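Local atomic coordinates of hypothetical protein (Legionella pneumophila subsp. pneumophila, PDB entry 4JX2), a protein that is of unknown function but belongs to the DUF5624 family and is probably secreted, combining alpha helices with a small mixed beta sheet. Residues T86-N91 against K97-M102; M124-I129 against S139-L144; K257-F262 against N319-T324. One frame throughout, in Å; residues are numbered along the deposited sequence.

Contact 1 (T86-N91 against K97-M102); sequences TLYIYN and KLKQLM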
loop_
_atom_site.group_PDB
_atom_site.type_symbol
_atom_site.label_atom_id
_atom_site.label_comp_id
_atom_site.label_asym_id
_atom_site.label_seq_id
_atom_site.Cartn_x
_atom_site.Cartn_y
_atom_site.Cartn_z
ATOM N N THR A 86 1.830 17.690 3.267
ATOM C CA THR A 86 1.376 18.840 2.505
ATOM C C THR A 86 0.601 18.476 1.250
ATOM O O THR A 86 0.906 17.490 0.586
ATOM C CB THR A 86 2.615 19.684 2.124
ATOM O OG1 THR A 86 3.384 19.943 3.295
ATOM C CG2 THR A 86 2.271 21.014 1.434
ATOM N N LEU A 87 -0.393 19.316 0.917
ATOM C CA LEU A 87 -1.109 19.291 -0.341
ATOM C C LEU A 87 -0.486 20.325 -1.270
ATOM O O LEU A 87 -0.382 21.501 -0.889
ATOM C CB LEU A 87 -2.619 19.554 -0.208
ATOM C CG LEU A 87 -3.348 19.726 -1.576
ATOM C CD1 LEU A 87 -3.180 18.499 -2.474
ATOM C CD2 LEU A 87 -4.794 20.008 -1.397
ATOM N N TYR A 88 -0.089 19.895 -2.488
ATOM C CA TYR A 88 0.416 20.790 -3.534
ATOM C C TYR A 88 -0.473 20.696 -4.766
ATOM O O TYR A 88 -0.786 19.589 -5.220
ATOM C CB TYR A 88 1.857 20.484 -3.944
ATOM C CG TYR A 88 2.829 20.276 -2.812
ATOM C CD1 TYR A 88 2.987 19.022 -2.225
ATOM C CD2 TYR A 88 3.673 21.304 -2.394
ATOM C CE1 TYR A 88 3.919 18.810 -1.213
ATOM C CE2 TYR A 88 4.610 21.106 -1.379
ATOM C CZ TYR A 88 4.732 19.854 -0.794
ATOM O OH TYR A 88 5.628 19.650 0.227
ATOM N N ILE A 89 -0.871 21.846 -5.316
ATOM C CA ILE A 89 -1.609 21.904 -6.571
ATOM C C ILE A 89 -0.741 22.688 -7.556
ATOM O O ILE A 89 -0.318 23.812 -7.255
ATOM C CB ILE A 89 -3.067 22.459 -6.476
ATOM C CG1 ILE A 89 -3.909 21.669 -5.427
ATOM C CG2 ILE A 89 -3.745 22.453 -7.877
ATOM C CD1 ILE A 89 -5.287 22.255 -5.066
ATOM N N TYR A 90 -0.470 22.062 -8.716
ATOM C CA TYR A 90 0.287 22.607 -9.847
ATOM C C TYR A 90 -0.558 22.573 -11.119
ATOM O O TYR A 90 -1.246 21.582 -11.388
ATOM C CB TYR A 90 1.599 21.830 -10.071
ATOM C CG TYR A 90 2.683 22.158 -9.066
ATOM C CD1 TYR A 90 3.521 23.259 -9.247
ATOM C CD2 TYR A 90 2.888 21.357 -7.940
ATOM C CE1 TYR A 90 4.526 23.564 -8.324
ATOM C CE2 TYR A 90 3.869 21.672 -6.996
ATOM C CZ TYR A 90 4.687 22.776 -7.197
ATOM O OH TYR A 90 5.666 23.094 -6.294
ATOM N N ASN A 91 -0.503 23.652 -11.908
ATOM C CA ASN A 91 -1.248 23.707 -13.162
ATOM C C ASN A 91 -0.382 23.114 -14.301
ATOM O O ASN A 91 0.755 22.692 -14.049
ATOM C CB ASN A 91 -1.740 25.143 -13.457
ATOM C CG ASN A 91 -0.686 26.225 -13.718
ATOM O OD1 ASN A 91 0.503 25.972 -13.977
ATOM N ND2 ASN A 91 -1.129 27.480 -13.726
ATOM N N LYS A 97 -0.205 26.554 -7.495
ATOM C CA LYS A 97 -1.482 27.233 -7.293
ATOM C C LYS A 97 -1.876 27.210 -5.824
ATOM O O LYS A 97 -2.504 28.164 -5.343
ATOM C CB LYS A 97 -2.594 26.615 -8.170
ATOM C CG LYS A 97 -2.374 26.751 -9.692
ATOM C CD LYS A 97 -2.151 28.205 -10.194
ATOM C CE LYS A 97 -3.323 29.158 -10.014
ATOM N NZ LYS A 97 -2.901 30.583 -10.100
ATOM N N LEU A 98 -1.470 26.142 -5.104
ATOM C CA LEU A 98 -1.776 25.934 -3.682
ATOM C C LEU A 98 -0.714 25.049 -3.022
ATOM O O LEU A 98 -0.246 24.087 -3.628
ATOM C CB LEU A 98 -3.173 25.273 -3.559
ATOM C CG LEU A 98 -3.780 25.092 -2.168
ATOM C CD1 LEU A 98 -5.266 25.338 -2.195
ATOM C CD2 LEU A 98 -3.485 23.688 -1.596
ATOM N N LYS A 99 -0.365 25.378 -1.768
ATOM C CA LYS A 99 0.547 24.639 -0.893
ATOM C C LYS A 99 -0.046 24.739 0.506
ATOM O O LYS A 99 -0.080 25.826 1.076
ATOM C CB LYS A 99 1.994 25.163 -0.978
ATOM C CG LYS A 99 2.971 24.465 -0.030
ATOM C CD LYS A 99 4.423 24.708 -0.449
ATOM C CE LYS A 99 5.202 25.533 0.543
ATOM N NZ LYS A 99 6.640 25.643 0.165
ATOM N N GLN A 100 -0.568 23.620 1.033
ATOM C CA GLN A 100 -1.207 23.596 2.348
ATOM C C GLN A 100 -0.857 22.331 3.141
ATOM O O GLN A 100 -0.973 21.237 2.617
ATOM C CB GLN A 100 -2.740 23.703 2.165
ATOM C CG GLN A 100 -3.576 23.674 3.447
ATOM C CD GLN A 100 -3.629 24.965 4.213
ATOM O OE1 GLN A 100 -3.323 26.040 3.697
ATOM N NE2 GLN A 100 -4.081 24.895 5.453
ATOM N N LEU A 101 -0.546 22.483 4.433
ATOM C CA LEU A 101 -0.311 21.367 5.336
ATOM C C LEU A 101 -1.652 20.753 5.800
ATOM O O LEU A 101 -2.512 21.456 6.338
ATOM C CB LEU A 101 0.525 21.828 6.526
ATOM C CG LEU A 101 2.022 21.815 6.276
ATOM C CD1 LEU A 101 2.707 22.844 7.109
ATOM C CD2 LEU A 101 2.599 20.428 6.514
HETATM N N MSE A 102 -1.821 19.436 5.583
HETATM C CA MSE A 102 -3.043 18.695 5.919
HETATM C C MSE A 102 -3.019 18.164 7.374
HETATM O O MSE A 102 -4.031 17.679 7.894
HETATM C CB MSE A 102 -3.273 17.565 4.889
HETATM C CG MSE A 102 -3.740 18.088 3.543
HETATM SE SE MSE A 102 -5.480 19.042 3.664
HETATM C CE MSE A 102 -4.967 20.783 4.110
HETATM O O HOH W 1 6.826 22.475 1.265
#

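Contact 2 (M124-I129 against S139-L144); sequences MYLAKI and SQMENL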
loop_
_atom_site.group_PDB
_atom_site.type_symbol
_atom_site.label_atom_id
_atom_site.label_comp_id
_atom_site.label_asym_id
_atom_site.label_seq_id
_atom_site.Cartn_x
_atom_site.Cartn_y
_atom_site.Cartn_z
HETATM N N MSE A 124 -2.192 4.684 28.070
HETATM C CA MSE A 124 -2.241 3.275 27.623
HETATM C C MSE A 124 -0.817 2.699 27.519
HETATM O O MSE A 124 -0.541 1.607 28.025
HETATM C CB MSE A 124 -2.954 3.147 26.273
HETATM C CG MSE A 124 -4.440 3.358 26.341
HETATM SE SE MSE A 124 -5.169 3.571 24.527
HETATM C CE MSE A 124 -6.551 4.916 24.898
ATOM N N TYR A 125 0.092 3.484 26.913
ATOM C CA TYR A 125 1.502 3.159 26.737
ATOM C C TYR A 125 2.182 3.017 28.084
ATOM O O TYR A 125 2.962 2.081 28.264
ATOM C CB TYR A 125 2.203 4.235 25.885
ATOM C CG TYR A 125 2.059 4.097 24.378
ATOM C CD1 TYR A 125 0.863 3.667 23.802
ATOM C CD2 TYR A 125 3.086 4.484 23.525
ATOM C CE1 TYR A 125 0.713 3.571 22.417
ATOM C CE2 TYR A 125 2.941 4.411 22.136
ATOM C CZ TYR A 125 1.759 3.931 21.588
ATOM O OH TYR A 125 1.613 3.837 20.228
ATOM N N LEU A 126 1.855 3.907 29.045
ATOM C CA LEU A 126 2.423 3.881 30.402
ATOM C C LEU A 126 2.020 2.598 31.151
ATOM O O LEU A 126 2.865 2.021 31.844
ATOM C CB LEU A 126 2.035 5.136 31.202
ATOM C CG LEU A 126 2.722 6.443 30.768
ATOM C CD1 LEU A 126 2.023 7.626 31.350
ATOM C CD2 LEU A 126 4.181 6.468 31.160
ATOM N N ALA A 127 0.767 2.116 30.942
ATOM C CA ALA A 127 0.250 0.873 31.520
ATOM C C ALA A 127 1.049 -0.331 30.998
ATOM O O ALA A 127 1.369 -1.242 31.787
ATOM C CB ALA A 127 -1.236 0.716 31.214
ATOM N N LYS A 128 1.412 -0.319 29.678
ATOM C CA LYS A 128 2.224 -1.386 29.058
ATOM C C LYS A 128 3.677 -1.344 29.598
ATOM O O LYS A 128 4.223 -2.406 29.945
ATOM C CB LYS A 128 2.208 -1.317 27.526
ATOM C CG LYS A 128 2.954 -2.495 26.874
ATOM C CD LYS A 128 2.044 -3.609 26.428
ATOM C CE LYS A 128 2.103 -4.794 27.332
ATOM N NZ LYS A 128 1.091 -5.807 26.942
ATOM N N ILE A 129 4.276 -0.115 29.710
ATOM C CA ILE A 129 5.620 0.086 30.253
ATOM C C ILE A 129 5.663 -0.515 31.659
ATOM O O ILE A 129 6.625 -1.215 31.984
ATOM C CB ILE A 129 6.025 1.585 30.227
ATOM C CG1 ILE A 129 6.106 2.120 28.769
ATOM C CG2 ILE A 129 7.356 1.828 30.961
ATOM C CD1 ILE A 129 5.882 3.600 28.616
ATOM N N SER A 139 8.268 8.161 36.306
ATOM C CA SER A 139 8.901 9.447 35.996
ATOM C C SER A 139 8.259 10.082 34.767
ATOM O O SER A 139 8.086 11.293 34.753
ATOM C CB SER A 139 10.406 9.301 35.827
ATOM O OG SER A 139 10.726 8.362 34.817
ATOM N N GLN A 140 7.854 9.270 33.777
ATOM C CA GLN A 140 7.167 9.751 32.566
ATOM C C GLN A 140 5.781 10.282 32.927
ATOM O O GLN A 140 5.391 11.333 32.409
ATOM C CB GLN A 140 7.049 8.651 31.501
ATOM C CG GLN A 140 8.357 8.258 30.805
ATOM C CD GLN A 140 8.822 9.240 29.748
ATOM O OE1 GLN A 140 8.163 10.215 29.412
ATOM N NE2 GLN A 140 9.994 9.019 29.221
HETATM N N MSE A 141 5.054 9.586 33.850
HETATM C CA MSE A 141 3.734 10.027 34.292
HETATM C C MSE A 141 3.827 11.318 35.107
HETATM O O MSE A 141 3.004 12.220 34.900
HETATM C CB MSE A 141 2.991 8.958 35.094
HETATM C CG MSE A 141 1.496 9.259 35.169
HETATM SE SE MSE A 141 0.500 8.126 36.357
HETATM C CE MSE A 141 -0.011 6.820 35.133
ATOM N N GLU A 142 4.839 11.427 36.002
ATOM C CA GLU A 142 5.040 12.635 36.804
ATOM C C GLU A 142 5.187 13.871 35.875
ATOM O O GLU A 142 4.581 14.918 36.122
ATOM C CB GLU A 142 6.262 12.472 37.705
ATOM C CG GLU A 142 6.514 13.660 38.632
ATOM C CD GLU A 142 7.117 14.940 38.059
ATOM O OE1 GLU A 142 7.929 14.870 37.101
ATOM O OE2 GLU A 142 6.774 16.023 38.588
ATOM N N ASN A 143 5.989 13.728 34.806
ATOM C CA ASN A 143 6.247 14.777 33.840
ATOM C C ASN A 143 5.001 15.066 33.014
ATOM O O ASN A 143 4.683 16.239 32.795
ATOM C CB ASN A 143 7.408 14.392 32.955
ATOM C CG ASN A 143 7.705 15.443 31.951
ATOM O OD1 ASN A 143 8.305 16.490 32.271
ATOM N ND2 ASN A 143 7.221 15.202 30.734
ATOM N N LEU A 144 4.285 14.001 32.577
ATOM C CA LEU A 144 3.037 14.115 31.838
ATOM C C LEU A 144 2.017 14.924 32.670
ATOM O O LEU A 144 1.423 15.865 32.138
ATOM C CB LEU A 144 2.487 12.730 31.469
ATOM C CG LEU A 144 1.265 12.724 30.536
ATOM C CD1 LEU A 144 1.561 13.417 29.211
ATOM C CD2 LEU A 144 0.802 11.316 30.260
#

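Contact 3 (K257-F262 against N319-T324); sequences KVIIRF and NYYNNT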
loop_
_atom_site.group_PDB
_atom_site.type_symbol
_atom_site.label_atom_id
_atom_site.label_comp_id
_atom_site.label_asym_id
_atom_site.label_seq_id
_atom_site.Cartn_x
_atom_site.Cartn_y
_atom_site.Cartn_z
ATOM N N LYS A 257 -5.735 15.307 -11.701
ATOM C CA LYS A 257 -4.852 14.162 -11.558
ATOM C C LYS A 257 -4.422 14.118 -10.089
ATOM O O LYS A 257 -3.637 14.965 -9.681
ATOM C CB LYS A 257 -3.662 14.312 -12.533
ATOM C CG LYS A 257 -4.092 14.344 -13.996
ATOM C CD LYS A 257 -3.026 14.861 -14.932
ATOM C CE LYS A 257 -3.406 14.592 -16.370
ATOM N NZ LYS A 257 -2.446 15.203 -17.322
ATOM N N VAL A 258 -4.998 13.195 -9.275
ATOM C CA VAL A 258 -4.731 13.139 -7.829
ATOM C C VAL A 258 -3.753 12.010 -7.496
ATOM O O VAL A 258 -3.965 10.850 -7.876
ATOM C CB VAL A 258 -6.025 13.063 -6.968
ATOM C CG1 VAL A 258 -5.715 13.154 -5.489
ATOM C CG2 VAL A 258 -6.991 14.182 -7.350
ATOM N N ILE A 259 -2.667 12.388 -6.780
ATOM C CA ILE A 259 -1.607 11.511 -6.283
ATOM C C ILE A 259 -1.598 11.621 -4.767
ATOM O O ILE A 259 -1.477 12.729 -4.221
ATOM C CB ILE A 259 -0.218 11.837 -6.907
ATOM C CG1 ILE A 259 -0.160 11.383 -8.381
ATOM C CG2 ILE A 259 0.950 11.252 -6.061
ATOM C CD1 ILE A 259 0.984 11.947 -9.143
ATOM N N ILE A 260 -1.729 10.469 -4.096
ATOM C CA ILE A 260 -1.699 10.390 -2.638
ATOM C C ILE A 260 -0.476 9.567 -2.205
ATOM O O ILE A 260 -0.392 8.374 -2.489
ATOM C CB ILE A 260 -3.025 9.845 -2.043
ATOM C CG1 ILE A 260 -4.220 10.783 -2.406
ATOM C CG2 ILE A 260 -2.884 9.641 -0.528
ATOM C CD1 ILE A 260 -5.598 10.253 -2.166
ATOM N N ARG A 261 0.473 10.237 -1.543
ATOM C CA ARG A 261 1.696 9.697 -0.932
ATOM C C ARG A 261 1.792 10.376 0.447
ATOM O O ARG A 261 2.803 10.952 0.828
ATOM C CB ARG A 261 2.922 9.939 -1.837
ATOM C CG ARG A 261 4.181 9.211 -1.386
ATOM C CD ARG A 261 5.351 10.170 -1.437
ATOM N NE ARG A 261 6.597 9.585 -0.949
ATOM C CZ ARG A 261 7.031 9.689 0.300
ATOM N NH1 ARG A 261 6.316 10.338 1.205
ATOM N NH2 ARG A 261 8.184 9.140 0.654
ATOM N N PHE A 262 0.665 10.351 1.158
ATOM C CA PHE A 262 0.475 10.971 2.457
ATOM C C PHE A 262 0.926 10.053 3.601
ATOM O O PHE A 262 0.493 8.896 3.701
ATOM C CB PHE A 262 -0.992 11.340 2.618
ATOM C CG PHE A 262 -1.306 12.091 3.883
ATOM C CD1 PHE A 262 -1.217 13.480 3.925
ATOM C CD2 PHE A 262 -1.748 11.419 5.018
ATOM C CE1 PHE A 262 -1.563 14.173 5.074
ATOM C CE2 PHE A 262 -2.058 12.113 6.183
ATOM C CZ PHE A 262 -1.985 13.481 6.196
ATOM N N ASN A 319 7.156 16.163 -15.334
ATOM C CA ASN A 319 6.979 14.969 -16.164
ATOM C C ASN A 319 6.980 13.716 -15.290
ATOM O O ASN A 319 6.271 12.754 -15.598
ATOM C CB ASN A 319 8.051 14.883 -17.277
ATOM C CG ASN A 319 7.958 15.988 -18.321
ATOM O OD1 ASN A 319 6.944 16.690 -18.459
ATOM N ND2 ASN A 319 9.025 16.187 -19.077
ATOM N N TYR A 320 7.731 13.756 -14.170
ATOM C CA TYR A 320 7.794 12.642 -13.239
ATOM C C TYR A 320 6.413 12.372 -12.617
ATOM O O TYR A 320 5.921 11.257 -12.716
ATOM C CB TYR A 320 8.866 12.853 -12.142
ATOM C CG TYR A 320 8.853 11.744 -11.116
ATOM C CD1 TYR A 320 9.291 10.459 -11.442
ATOM C CD2 TYR A 320 8.299 11.943 -9.855
ATOM C CE1 TYR A 320 9.219 9.415 -10.520
ATOM C CE2 TYR A 320 8.238 10.910 -8.919
ATOM C CZ TYR A 320 8.694 9.647 -9.259
ATOM O OH TYR A 320 8.588 8.624 -8.352
ATOM N N TYR A 321 5.802 13.373 -11.988
ATOM C CA TYR A 321 4.517 13.190 -11.316
ATOM C C TYR A 321 3.359 12.993 -12.303
ATOM O O TYR A 321 2.525 12.110 -12.104
ATOM C CB TYR A 321 4.228 14.376 -10.358
ATOM C CG TYR A 321 5.118 14.364 -9.138
ATOM C CD1 TYR A 321 5.081 13.304 -8.231
ATOM C CD2 TYR A 321 6.026 15.391 -8.904
ATOM C CE1 TYR A 321 5.926 13.270 -7.125
ATOM C CE2 TYR A 321 6.855 15.381 -7.783
ATOM C CZ TYR A 321 6.800 14.318 -6.895
ATOM O OH TYR A 321 7.613 14.308 -5.788
ATOM N N ASN A 322 3.332 13.796 -13.359
ATOM C CA ASN A 322 2.279 13.813 -14.352
ATOM C C ASN A 322 2.285 12.557 -15.227
ATOM O O ASN A 322 1.225 11.959 -15.408
ATOM C CB ASN A 322 2.422 15.081 -15.208
ATOM C CG ASN A 322 1.364 15.288 -16.246
ATOM O OD1 ASN A 322 0.172 15.321 -15.957
ATOM N ND2 ASN A 322 1.789 15.483 -17.483
ATOM N N ASN A 323 3.459 12.167 -15.781
ATOM C CA ASN A 323 3.566 11.044 -16.712
ATOM C C ASN A 323 4.103 9.751 -16.081
ATOM O O ASN A 323 3.481 8.708 -16.252
ATOM C CB ASN A 323 4.435 11.428 -17.909
ATOM C CG ASN A 323 3.940 12.620 -18.696
ATOM O OD1 ASN A 323 4.561 13.684 -18.709
ATOM N ND2 ASN A 323 2.819 12.469 -19.378
ATOM N N THR A 324 5.253 9.804 -15.382
ATOM C CA THR A 324 5.886 8.619 -14.804
ATOM C C THR A 324 5.021 8.042 -13.714
ATOM O O THR A 324 4.883 6.814 -13.644
ATOM C CB THR A 324 7.299 8.940 -14.299
ATOM O OG1 THR A 324 8.003 9.691 -15.295
ATOM C CG2 THR A 324 8.096 7.694 -13.909
#

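Contact 1 (T86-N91 against K97-M102)
The Tyr88 ring lies beside the Lys99 side chain, both pointing the same way, with Lys99 CD reaching Tyr88 CE2 obliquely at 3.7 Å. Over one face of the ring, offset toward its rim, sits the methyl CG2 of Thr86, and at its edge, in the ring plane, lies a water that pairs with Tyr88 OH and, weakly, with Lys99 NZ. These residues share one face of a beta hairpin of strands 86-90 and 96-101, whose segments 86-90 and 97-101 run antiparallel at 173°. Each suits its place: the beta-branched threonine fits an extended strand and offers both a methyl and a hydroxyl, the tyrosine is amphipathic, and the lysine lays its methylenes on its neighbours while carrying its charge outward, where Gly309 O is a further weak partner. Lys99 CG stands anti to the backbone N (chi1 177°), which brings it within 3.8 Å of Thr86 CG2.

Leu87, Ile89 and Leu98 project from the other face, together with Gln100; the aliphatic side chains suit it because helix 223-247 packs there through Leu242 and Ile246. Leu87 CD2 meets Leu98 CD2 at 3.9 Å, while Ile89 CD1 rests on Leu98 CB. At the end of the hairpin the selenomethionine Met102 sets its CG against Leu87 CB.

The backbone ladder ties the strands together. Leu87 and Gln100 form a hydrogen-bonded pair, exchanging bonds in both directions. Near the turn the pattern is broken by a classic beta bulge, in which Lys97 and Leu98 both stand opposite Ile89. Leu98 O accepts from Ile89 N at 2.9 Å, whereas Ile89 O takes Lys97 N at 2.8 Å and, more weakly, Leu98 N at 3.4 Å.

Contact 2 (M124-I129 against S139-L144)
A helical hairpin provides this contact: helices 119-131 and 136-155, joined by a short turn, pack antiparallel, the two segments making 159° with their axes 10.8 Å apart. Leu126 carries the whole interface from its side, and its two methyls divide the work. CD2 presses on the CB of Gln140 at 3.6 Å, the two side chains crossing at about a right angle. CD1 meets the neighbouring helix at two points, 4.1 Å from the CB of the selenomethionine Met141 and 4.0 Å from Leu144 CD2.

A forked aliphatic residue suits this place, since one branch can settle against Gln140 while the other reaches the pair Met141 and Leu144. No hydrogen bond joins the two segments; the contact is wholly apolar, and each helix satisfies its own backbone, as in the bond from Leu144 N to Gln140 O. Phe203 lies against both Leu126 and Met141, and Met193 of helix 175-197 continues the apolar core beyond Met141 and Leu144.

Gln140 works at the border between subunits. Its CB serves the interhelical packing, but the chain then bends at chi2 (-77°) and carries the amide away from Leu126, so that NE2 donates to Ile54 O of the second subunit. A flexible polar chain with an apolar root fits both tasks. Met141 instead holds CG anti to the backbone N (chi1 -162°) and crosses Leu126 obliquely, which sets Met141 CG 4.2 Å from Leu126 CD1.

Contact 3 (K257-F262 against N319-T324)
Lys257 reaches from the start of strand 257-262 toward Asn322 on helix 315-339, its ammonium NZ donating to Asn322 OD1 at 3.0 Å. The side chain is fully extended beyond CG, and this length is what lets a strand residue touch a helix whose nearest CA, that of Asn322, lies 7.7 Å from its own. The donor sits in the plane of the amide and on a lone pair of OD1, with a C=O...N angle of 139°. Asn322 meets it by holding CG anti to the backbone N (chi1 -177°), which swings the amide out toward the strand. Both residues are buried, and the ammonium also donates to the carbonyls of Gln74 and Glu76, so three oxygens accept from the buried amine, which would be expected to offset the cost of burying its charge.

Val258 turns to the reverse face, where Ile80 and Ile296 of the flanking strands pack on it. The strand thus lies inside a mixed sheet, parallel to 79-84 and 296-298, with helix 315-339 laid over the face that carries Lys257 and Ile259. Helix 223-247 covers the opposite face at the hairpin strands, consistent with a sheet sandwiched between helices.

Ile259 points toward the helix and makes its contact with CD1. That methyl lies 4.2 Å from Tyr321 CB, approaches the ring obliquely, and comes to 3.3 Å from Tyr321 O. Isoleucine is apt here: beta-branched for the strand, yet long enough to touch the helix. Tyr320 CD2 stands over the centre of one face of the Tyr321 ring, and Tyr321 OH bonds to Ala303 O. The helix holds a pi-type turn here, Asn319 O accepting both Asn323 N (2.9 Å) and Thr324 N (3.1 Å).

Overall arrangement
From the N terminus, contact 1 comes first and closes a short loop, the turn of the hairpin 86-101. Contact 2 follows, again local, folding helix 136-155 back on helix 119-131. Contact 3 is the long-range one, bridging 56 residues to lay helix 315-339 on the inner strand 257-262. The three run in series, so none nests within or crosses another. Contacts 1 and 3 belong to the same sheet, their centres 13 Å apart, and touch directly where Met102 CB meets Phe262 CE1 at 3.8 Å. Contact 2 lies across the chain's centre, 38 Å and 42 Å from their centres, in a helical region that packs on the second subunit, which contact 3 also reaches.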